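Protein tyrosine phosphatase-like protein (Leishmania major, PDB 3S4O) removes phosphate from tyrosine residues of proteins and may act as a virulence factor that supports survival of the parasite inside host macrophages. Local coordinates at residues A[82-85]-A[86-90]; A[51-54]-A[55-59]; A[98-101]-A[102-105]. One frame throughout, in Å; residues are numbered along the deposited sequence. Where two conformers were deposited one is given.

Contact 1 of 3, residues A[82-85]-A[86-90]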
ATOM      1  N   PRO A  82     -11.290  -3.684   3.771  1.00 28.87           N
ATOM      2  CA  PRO A  82     -10.617  -3.474   5.049  1.00 28.25           C
ATOM      3  C   PRO A  82     -11.623  -3.336   6.168  1.00 29.36           C
ATOM      4  O   PRO A  82     -12.643  -2.662   6.016  1.00 30.80           O
ATOM      5  CB  PRO A  82      -9.888  -2.135   4.863  1.00 27.40           C
ATOM      6  CG  PRO A  82      -9.937  -1.852   3.440  1.00 27.58           C
ATOM      7  CD  PRO A  82     -11.163  -2.494   2.917  1.00 28.86           C
ATOM      8  N   THR A  83     -11.357  -3.990   7.280  1.00 29.48           N
ATOM      9  CA  THR A  83     -12.073  -3.660   8.505  1.00 30.84           C
ATOM     10  C   THR A  83     -11.825  -2.191   8.893  1.00 30.95           C
ATOM     11  O   THR A  83     -10.919  -1.514   8.381  1.00 29.29           O
ATOM     12  CB  THR A  83     -11.652  -4.567   9.679  1.00 31.39           C
ATOM     13  OG1 THR A  83     -10.275  -4.328   9.981  1.00 31.25           O
ATOM     14  CG2 THR A  83     -11.835  -6.023   9.338  1.00 31.56           C
ATOM     15  N   ARG A  84     -12.670  -1.690   9.773  1.00 32.70           N
ATOM     16  CA  ARG A  84     -12.496  -0.337  10.294  1.00 34.34           C
ATOM     17  C   ARG A  84     -11.157  -0.155  11.022  1.00 32.01           C
ATOM     18  O   ARG A  84     -10.529   0.891  10.907  1.00 31.12           O
ATOM     19  CB  ARG A  84     -13.662   0.024  11.231  1.00 39.39           C
ATOM     20  CG  ARG A  84     -13.791   1.505  11.618  1.00 44.20           C
ATOM     21  CD  ARG A  84     -13.702   2.473  10.430  1.00 48.45           C
ATOM     22  NE  ARG A  84     -14.972   2.654   9.724  1.00 53.93           N
ATOM     23  CZ  ARG A  84     -15.235   3.662   8.887  1.00 58.98           C
ATOM     24  NH1 ARG A  84     -14.323   4.603   8.635  1.00 59.69           N
ATOM     25  NH2 ARG A  84     -16.425   3.730   8.293  1.00 62.66           N
ATOM     26  N   ALA A  85     -10.720  -1.174  11.759  1.00 31.14           N
ATOM     27  CA  ALA A  85      -9.411  -1.138  12.454  1.00 30.61           C
ATOM     28  C   ALA A  85      -8.228  -1.006  11.472  1.00 28.71           C
ATOM     29  O   ALA A  85      -7.334  -0.188  11.663  1.00 28.94           O
ATOM     30  CB  ALA A  85      -9.243  -2.377  13.340  1.00 30.72           C
ATOM     31  N   VAL A  86      -8.239  -1.798  10.407  1.00 28.12           N
ATOM     32  CA  VAL A  86      -7.168  -1.731   9.392  1.00 26.91           C
ATOM     33  C   VAL A  86      -7.154  -0.379   8.701  1.00 27.01           C
ATOM     34  O   VAL A  86      -6.090   0.199   8.464  1.00 26.41           O
ATOM     35  CB  VAL A  86      -7.309  -2.811   8.304  1.00 26.02           C
ATOM     36  CG1 VAL A  86      -6.331  -2.557   7.147  1.00 24.30           C
ATOM     37  CG2 VAL A  86      -7.099  -4.187   8.913  1.00 26.38           C
ATOM     38  N   LEU A  87      -8.346   0.105   8.371  1.00 27.98           N
ATOM     39  CA  LEU A  87      -8.498   1.366   7.661  1.00 28.83           C
ATOM     40  C   LEU A  87      -7.952   2.522   8.483  1.00 29.14           C
ATOM     41  O   LEU A  87      -7.214   3.367   7.970  1.00 28.04           O
ATOM     42  CB  LEU A  87      -9.982   1.619   7.366  1.00 30.04           C
ATOM     43  CG  LEU A  87     -10.325   3.004   6.810  1.00 31.31           C
ATOM     44  CD1 LEU A  87      -9.690   3.171   5.454  1.00 31.06           C
ATOM     45  CD2 LEU A  87     -11.831   3.232   6.740  1.00 32.70           C
ATOM     46  N   ASP A  88      -8.347   2.567   9.750  1.00 30.27           N
ATOM     47  CA  ASP A  88      -7.886   3.620  10.658  1.00 31.93           C
ATOM     48  C   ASP A  88      -6.373   3.557  10.859  1.00 29.90           C
ATOM     49  O   ASP A  88      -5.719   4.587  10.931  1.00 29.15           O
ATOM     50  CB  ASP A  88      -8.634   3.563  11.994  1.00 35.01           C
ATOM     51  CG  ASP A  88     -10.087   4.038  11.870  1.00 40.34           C
ATOM     52  OD1 ASP A  88     -10.419   4.729  10.870  1.00 44.20           O
ATOM     53  OD2 ASP A  88     -10.908   3.719  12.768  1.00 43.60           O
ATOM     54  N   SER A  89      -5.826   2.346  10.923  1.00 28.44           N
ATOM     55  CA  SER A  89      -4.377   2.170  11.096  1.00 27.49           C
ATOM     56  C   SER A  89      -3.618   2.643   9.857  1.00 26.20           C
ATOM     57  O   SER A  89      -2.542   3.201   9.961  1.00 25.36           O
ATOM     58  CB  SER A  89      -4.044   0.704  11.389  1.00 27.33           C
ATOM     59  OG  SER A  89      -4.290   0.368  12.754  1.00 27.56           O
ATOM     60  N   TRP A  90      -4.214   2.393   8.694  1.00 25.65           N
ATOM     61  CA  TRP A  90      -3.665   2.761   7.387  1.00 24.78           C
ATOM     62  C   TRP A  90      -3.636   4.257   7.239  1.00 26.10           C
ATOM     63  O   TRP A  90      -2.600   4.826   6.898  1.00 26.84           O
ATOM     64  CB  TRP A  90      -4.520   2.125   6.284  1.00 24.36           C
ATOM     65  CG  TRP A  90      -4.149   2.335   4.822  1.00 23.72           C
ATOM     66  CD1 TRP A  90      -5.001   2.715   3.827  1.00 24.22           C
ATOM     67  CD2 TRP A  90      -2.891   2.066   4.175  1.00 23.31           C
ATOM     68  NE1 TRP A  90      -4.346   2.748   2.622  1.00 23.96           N
ATOM     69  CE2 TRP A  90      -3.049   2.355   2.811  1.00 23.35           C
ATOM     70  CE3 TRP A  90      -1.649   1.624   4.620  1.00 23.47           C
ATOM     71  CZ2 TRP A  90      -2.013   2.210   1.889  1.00 23.29           C
ATOM     72  CZ3 TRP A  90      -0.612   1.498   3.697  1.00 23.22           C
ATOM     73  CH2 TRP A  90      -0.806   1.781   2.352  1.00 23.06           C
TER
HETATM   74  O   HOH W   1      -6.506   0.564  13.902  1.00 30.80           O

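Contact 2 of 3, residues A[51-54]-A[55-59]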
ATOM      1  N   LEU A  51       6.396  -1.669   5.132  1.00 25.03           N
ATOM      2  CA  LEU A  51       5.850  -2.867   4.507  1.00 25.69           C
ATOM      3  C   LEU A  51       4.615  -3.290   5.266  1.00 25.83           C
ATOM      4  O   LEU A  51       4.676  -3.536   6.470  1.00 27.09           O
ATOM      5  CB  LEU A  51       6.860  -4.009   4.478  1.00 26.55           C
ATOM      6  CG  LEU A  51       6.454  -5.267   3.682  1.00 27.36           C
ATOM      7  CD1 LEU A  51       6.165  -4.996   2.221  1.00 26.35           C
ATOM      8  CD2 LEU A  51       7.533  -6.340   3.811  1.00 28.39           C
ATOM      9  N   VAL A  52       3.495  -3.342   4.552  1.00 25.62           N
ATOM     10  CA  VAL A  52       2.204  -3.705   5.134  1.00 25.75           C
ATOM     11  C   VAL A  52       1.789  -5.067   4.608  1.00 27.17           C
ATOM     12  O   VAL A  52       1.657  -5.276   3.392  1.00 26.65           O
ATOM     13  CB  VAL A  52       1.116  -2.655   4.804  1.00 24.88           C
ATOM     14  CG1 VAL A  52      -0.238  -3.030   5.433  1.00 24.49           C
ATOM     15  CG2 VAL A  52       1.550  -1.281   5.280  1.00 24.05           C
ATOM     16  N   ARG A  53       1.622  -6.018   5.510  1.00 28.90           N
ATOM     17  CA  ARG A  53       1.077  -7.302   5.092  1.00 32.36           C
ATOM     18  C   ARG A  53      -0.345  -7.440   5.584  1.00 31.72           C
ATOM     19  O   ARG A  53      -0.624  -7.304   6.775  1.00 30.75           O
ATOM     20  CB  ARG A  53       1.944  -8.492   5.501  1.00 36.83           C
ATOM     21  CG  ARG A  53       2.246  -8.620   6.947  1.00 40.32           C
ATOM     22  CD  ARG A  53       3.412  -9.588   7.142  1.00 43.75           C
ATOM     23  NE  ARG A  53       3.551  -9.973   8.539  1.00 44.99           N
ATOM     24  CZ  ARG A  53       4.218 -11.037   8.975  1.00 46.25           C
ATOM     25  NH1 ARG A  53       4.831 -11.854   8.126  1.00 47.27           N
ATOM     26  NH2 ARG A  53       4.265 -11.278  10.277  1.00 46.98           N
ATOM     27  N   VAL A  54      -1.241  -7.698   4.639  1.00 32.15           N
ATOM     28  CA  VAL A  54      -2.661  -7.773   4.927  1.00 33.67           C
ATOM     29  C   VAL A  54      -3.174  -9.220   4.895  1.00 36.93           C
ATOM     30  O   VAL A  54      -4.377  -9.435   4.964  1.00 37.38           O
ATOM     31  CB  VAL A  54      -3.480  -6.855   3.980  1.00 32.51           C
ATOM     32  CG1 VAL A  54      -3.165  -5.386   4.260  1.00 31.36           C
ATOM     33  CG2 VAL A  54      -3.202  -7.163   2.524  1.00 32.88           C
ATOM     34  N   CYS A  55      -2.246 -10.186   4.853  1.00 41.42           N
ATOM     35  CA  CYS A  55      -2.564 -11.624   4.797  0.50 44.72           C
ATOM     36  C   CYS A  55      -2.111 -12.259   6.093  1.00 47.18           C
ATOM     37  O   CYS A  55      -1.477 -11.601   6.915  1.00 47.93           O
ATOM     38  CB  CYS A  55      -1.806 -12.322   3.654  0.50 45.96           C
ATOM     39  SG  CYS A  55       0.022 -12.167   3.771  0.50 49.61           S
ATOM     40  N   GLY A  56      -2.403 -13.546   6.272  1.00 49.63           N
ATOM     41  CA  GLY A  56      -1.939 -14.266   7.454  1.00 51.65           C
ATOM     42  C   GLY A  56      -0.442 -14.538   7.307  1.00 53.93           C
ATOM     43  O   GLY A  56       0.000 -14.912   6.210  1.00 55.62           O
ATOM     44  N   PRO A  57       0.349 -14.328   8.375  1.00 51.94           N
ATOM     45  CA  PRO A  57       1.815 -14.458   8.275  1.00 50.45           C
ATOM     46  C   PRO A  57       2.232 -15.729   7.551  1.00 50.73           C
ATOM     47  O   PRO A  57       1.702 -16.803   7.822  1.00 51.55           O
ATOM     48  CB  PRO A  57       2.282 -14.512   9.734  1.00 51.36           C
ATOM     49  CG  PRO A  57       1.051 -14.359  10.577  1.00 52.06           C
ATOM     50  CD  PRO A  57      -0.116 -14.687   9.725  1.00 51.81           C
ATOM     51  N   THR A  58       3.146 -15.568   6.608  1.00 50.17           N
ATOM     52  CA  THR A  58       3.753 -16.671   5.878  1.00 53.10           C
ATOM     53  C   THR A  58       5.272 -16.679   6.111  1.00 53.12           C
ATOM     54  O   THR A  58       5.998 -17.504   5.538  1.00 55.56           O
ATOM     55  CB  THR A  58       3.403 -16.553   4.375  1.00 54.25           C
ATOM     56  OG1 THR A  58       2.134 -17.176   4.141  1.00 54.75           O
ATOM     57  CG2 THR A  58       4.459 -17.205   3.486  1.00 59.14           C
ATOM     58  N   TYR A  59       5.730 -15.785   6.989  1.00 50.04           N
ATOM     59  CA  TYR A  59       7.157 -15.621   7.273  1.00 50.87           C
ATOM     60  C   TYR A  59       7.420 -14.735   8.491  1.00 50.37           C
ATOM     61  O   TYR A  59       6.516 -14.089   9.026  1.00 47.20           O
ATOM     62  CB  TYR A  59       7.880 -15.032   6.052  1.00 50.16           C
ATOM     63  CG  TYR A  59       7.525 -13.595   5.778  1.00 46.28           C
ATOM     64  CD1 TYR A  59       6.411 -13.266   5.010  1.00 44.60           C
ATOM     65  CD2 TYR A  59       8.294 -12.564   6.298  1.00 45.88           C
ATOM     66  CE1 TYR A  59       6.079 -11.940   4.767  1.00 42.90           C
ATOM     67  CE2 TYR A  59       7.975 -11.230   6.056  1.00 43.63           C
ATOM     68  CZ  TYR A  59       6.868 -10.929   5.292  1.00 42.38           C
ATOM     69  OH  TYR A  59       6.558  -9.610   5.054  1.00 42.29           O
TER
HETATM   70  O   HOH W   2      -0.686  -9.894   8.808  1.00 47.90           O

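Contact 3 of 3, residues A[98-101]-A[102-105]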
ATOM      1  N   LEU A  98       2.743  11.842   5.915  1.00 37.27           N
ATOM      2  CA  LEU A  98       2.437  13.129   5.287  1.00 39.57           C
ATOM      3  C   LEU A  98       2.967  14.284   6.122  1.00 39.86           C
ATOM      4  O   LEU A  98       3.523  15.238   5.591  1.00 40.91           O
ATOM      5  CB  LEU A  98       0.929  13.279   5.095  1.00 42.63           C
ATOM      6  CG  LEU A  98       0.474  14.417   4.190  1.00 45.76           C
ATOM      7  CD1 LEU A  98       1.110  14.317   2.814  1.00 44.78           C
ATOM      8  CD2 LEU A  98      -1.066  14.371   4.082  1.00 47.82           C
ATOM      9  N   ALA A  99       2.790  14.187   7.437  1.00 39.11           N
ATOM     10  CA  ALA A  99       3.316  15.198   8.362  1.00 39.70           C
ATOM     11  C   ALA A  99       4.842  15.175   8.392  1.00 39.09           C
ATOM     12  O   ALA A  99       5.470  16.212   8.569  1.00 40.76           O
ATOM     13  CB  ALA A  99       2.747  14.993   9.774  1.00 39.03           C
ATOM     14  N   ARG A 100       5.432  13.991   8.224  1.00 37.59           N
ATOM     15  CA  ARG A 100       6.896  13.851   8.211  1.00 38.55           C
ATOM     16  C   ARG A 100       7.509  14.695   7.088  1.00 39.85           C
ATOM     17  O   ARG A 100       8.530  15.356   7.285  1.00 40.71           O
ATOM     18  CB  ARG A 100       7.322  12.386   8.056  1.00 36.97           C
ATOM     19  CG  ARG A 100       8.802  12.141   8.341  1.00 37.83           C
ATOM     20  CD  ARG A 100       9.153  10.654   8.440  1.00 37.39           C
ATOM     21  NE  ARG A 100       9.013   9.950   7.165  1.00 36.50           N
ATOM     22  CZ  ARG A 100      10.007   9.493   6.400  1.00 36.09           C
ATOM     23  NH1 ARG A 100      11.274   9.641   6.745  1.00 35.87           N
ATOM     24  NH2 ARG A 100       9.717   8.859   5.261  1.00 36.27           N
ATOM     25  N   GLN A 101       6.856  14.672   5.931  1.00 40.28           N
ATOM     26  CA  GLN A 101       7.319  15.384   4.736  1.00 42.95           C
ATOM     27  C   GLN A 101       7.152  16.881   4.879  1.00 46.15           C
ATOM     28  O   GLN A 101       8.032  17.648   4.492  1.00 48.00           O
ATOM     29  CB  GLN A 101       6.541  14.940   3.488  1.00 44.15           C
ATOM     30  CG  GLN A 101       6.956  13.602   2.905  1.00 44.49           C
ATOM     31  CD  GLN A 101       6.056  13.177   1.754  1.00 47.28           C
ATOM     32  OE1 GLN A 101       6.096  13.762   0.670  1.00 54.52           O
ATOM     33  NE2 GLN A 101       5.223  12.171   1.992  1.00 46.78           N
ATOM     34  N   GLN A 102       6.002  17.286   5.414  1.00 47.33           N
ATOM     35  CA  GLN A 102       5.669  18.708   5.600  1.00 50.97           C
ATOM     36  C   GLN A 102       6.601  19.345   6.623  1.00 51.62           C
ATOM     37  O   GLN A 102       7.047  20.466   6.451  1.00 54.44           O
ATOM     38  CB  GLN A 102       4.213  18.874   6.066  1.00 52.57           C
ATOM     39  CG  GLN A 102       3.159  18.819   4.937  1.00 53.51           C
ATOM     40  CD  GLN A 102       1.805  18.249   5.383  1.00 54.02           C
ATOM     41  OE1 GLN A 102       1.552  18.054   6.577  1.00 53.98           O
ATOM     42  NE2 GLN A 102       0.927  17.981   4.411  1.00 53.90           N
ATOM     43  N   GLU A 103       6.885  18.601   7.680  1.00 51.55           N
ATOM     44  CA  GLU A 103       7.788  19.030   8.746  1.00 53.79           C
ATOM     45  C   GLU A 103       9.248  19.122   8.292  1.00 53.76           C
ATOM     46  O   GLU A 103      10.014  19.899   8.850  1.00 56.47           O
ATOM     47  CB  GLU A 103       7.664  18.058   9.927  1.00 55.44           C
ATOM     48  CG  GLU A 103       8.771  18.204  11.065  1.00 59.82           C
ATOM     49  CD  GLU A 103       9.761  17.014  11.147  1.00 60.35           C
ATOM     50  OE1 GLU A 103       9.455  15.911  10.619  1.00 59.54           O
ATOM     51  OE2 GLU A 103      10.850  17.188  11.751  1.00 59.94           O
ATOM     52  N   ASP A 104       9.628  18.328   7.292  1.00 51.29           N
ATOM     53  CA  ASP A 104      11.039  18.209   6.866  1.00 50.55           C
ATOM     54  C   ASP A 104      11.198  18.138   5.338  1.00 49.49           C
ATOM     55  O   ASP A 104      11.021  17.070   4.750  1.00 46.92           O
ATOM     56  CB  ASP A 104      11.673  16.971   7.518  1.00 49.01           C
ATOM     57  CG  ASP A 104      13.186  16.898   7.330  1.00 50.27           C
ATOM     58  OD1 ASP A 104      13.794  17.800   6.709  1.00 51.08           O
ATOM     59  OD2 ASP A 104      13.776  15.908   7.817  1.00 50.15           O
ATOM     60  N   PRO A 105      11.567  19.259   4.707  1.00 51.04           N
ATOM     61  CA  PRO A 105      11.704  19.316   3.250  1.00 50.94           C
ATOM     62  C   PRO A 105      12.805  18.410   2.680  1.00 49.88           C
ATOM     63  O   PRO A 105      12.873  18.202   1.463  1.00 51.08           O
ATOM     64  CB  PRO A 105      12.078  20.781   3.010  1.00 54.08           C
ATOM     65  CG  PRO A 105      12.910  21.119   4.176  1.00 55.19           C
ATOM     66  CD  PRO A 105      12.237  20.412   5.340  1.00 53.57           C
TER

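Contact 1 of 3, residues A[82-85]-A[86-90]
Thr-83 OG1 accepts a nearly straight hydrogen bond from Val-86 N, 3.3 Å long with 166° at the hydrogen. The hydroxyl also lies 3.4 Å from Val-86 CG2, so the polar tip of one side chain covers the backbone N-H and brushes a methyl of the other, the two side chains crossing at about a right angle. With chi1 at 64°, OG1 sits between the backbone N and the carbonyl carbon of its own residue, which aims it at the N-H three residues on. Beside this bond the regular helical ladder starts, Leu-87 N donating to Thr-83 O at 3.0 Å and Asp-88 N to Arg-84 O at the same length. Thr-83 is thus the N-cap of helix 84-103: at a helix start the first N-H groups lack a preceding turn to bond to, and a small hydroxyl residue can supply an acceptor. Pro-82 suits the position just before, its rigid ring having no N-H to satisfy; its CB rests 4.2 Å from Val-86 CG1, and the ring packs on Ile-125 and Leu-126. On another side of the first turn Arg-84 and Leu-87 run side by side in the same direction. The arginine chain bends at chi2 and chi3, bringing NH1 to 3.4 Å from Leu-87 CD2, while that nitrogen is held by a hydrogen bond to Arg-167 O. Asp-88 OD1 stays 4.5 Å from Arg-84 NH1, beyond a salt bridge, though a negative charge this near the N-terminal end is probably still favourable. Inward, branched and aromatic residues meet the protein interior: Val-86 touches Phe-76, Leu-87 touches Leu-129 and Tyr-165, and Trp-90 places its indole N-H on Leu-126 O, tying the second turn to helix 122-133.

Contact 2 of 3, residues A[51-54]-A[55-59]
Arg-53 reaches from the end of strand 48-53 to Tyr-59 in the following loop, and its charged end makes two kinds of contact there. The first is a hydrogen bond: NH1 donates to Tyr-59 O at 2.9 Å, almost straight at 172°. The oxygen lies in the guanidinium plane, so the N-H is well aimed, yet the nitrogen stands 41° above the plane of the carbonyl. A long, flat, multiply donating group suits this place, because NE is at the same time hydrogen-bonded to Ser-73 OG. The second is a cation-pi contact with the same tyrosine. NH1 sits over the ring centre, 3.5 Å above its plane, and Arg-53 CZ is 4.7 Å from the centroid; the two planes are steeply inclined, so a nitrogen rather than the flat of the guanidinium faces the ring. An extended chain from CG to NE carries the group this far. Van der Waals packing of aliphatic carbons on these polar groups completes the contact. Pro-57 lies over one face of the guanidinium, toward its rim, CB coming 3.8 Å from NH2, and Leu-51 CD2 meets Tyr-59 OH at 3.6 Å, the leucine and tyrosine arriving from opposite directions. The phenol is hydrogen-bonded to His-115 NE2. A single water bridges two carbonyls, donating to Cys-55 O at 2.7 Å and, at 3.3 Å, to Arg-53 O. Cys-55 lies beside Cys-116, the predicted phosphocysteine nucleophile, with which it is known to form a disulfide. One buried arginine therefore ties loop 55-59 back to its strand by charge, ring and carbonyl together, and the loop it secures carries the cysteine whose oxidation would be expected to mask the nucleophile, as in related PRL phosphatases.

Contact 3 of 3, residues A[98-101]-A[102-105]
The shortest hydrogen bond between 98-101 and 102-105 runs from Glu-103 N to Ala-99 O, 2.9 Å with 158° at the hydrogen. Gln-102 N donates likewise to Leu-98 O, somewhat longer at 3.2 Å. One residue further the ladder frays: Asp-104 N makes only weak bonds, to Arg-100 O and to Gln-101 O, sharing its hydrogen between two carbonyls and meeting neither squarely. The side chains add polar links to neighbours nearby in sequence or space. Asp-104 OD1 accepts from Ser-106 N, Arg-100 NH2 forms a salt bridge with Glu-97 OE1, and the buried Gln-101 gives NE2 to Leu-22 O, its amide suiting a spot where a strand carbonyl is within range. Across the contact itself the packing is slight. Gln-102 folds back along the helix, CG lying beside the backbone N (chi1 -82°) and the chain kinking at chi2, which lays NE2 3.6 Å from Leu-98 CG, the amide nitrogen lying against the leucine's branch point. Glu-103 CB lies 3.2 Å from Ala-99 O, the carbonyl that its own N-H bonds; the carboxylate makes no salt bridge with Arg-100. Long polar residues such as Gln-102 and Glu-103 fit the exposed side of this last turn. Pro-105 then follows Asp-104, the first residue outside helical angles, and having no N-H it could not continue the pattern to Gln-101 O, 3.9 Å from Pro-105 N. Such an ending, with weakened bonds and a proline just beyond, is a familiar C-terminal stop of an alpha-helix, here that of 84-103.

In the fold
Contacts 1 and 3 sit at the two ends of helix 84-103, their centres 23 Å apart, and show opposite terminal chemistry: an N-H of the first turn capped by a hydroxyl at one end, carbonyls left with weak partners at the other. Contact 1 is partly buried against helix 122-133, whereas contact 3 is a surface contact away from the active site. Contact 2, also partly buried, joins the end of a central strand to the loop that follows it and relies on a charged side chain gripping that loop. It touches contact 1 through Trp-90 CZ3 and Val-52 CG2, 3.9 Å apart, joining helix to strand, and lies nearest the predicted catalytic cysteine.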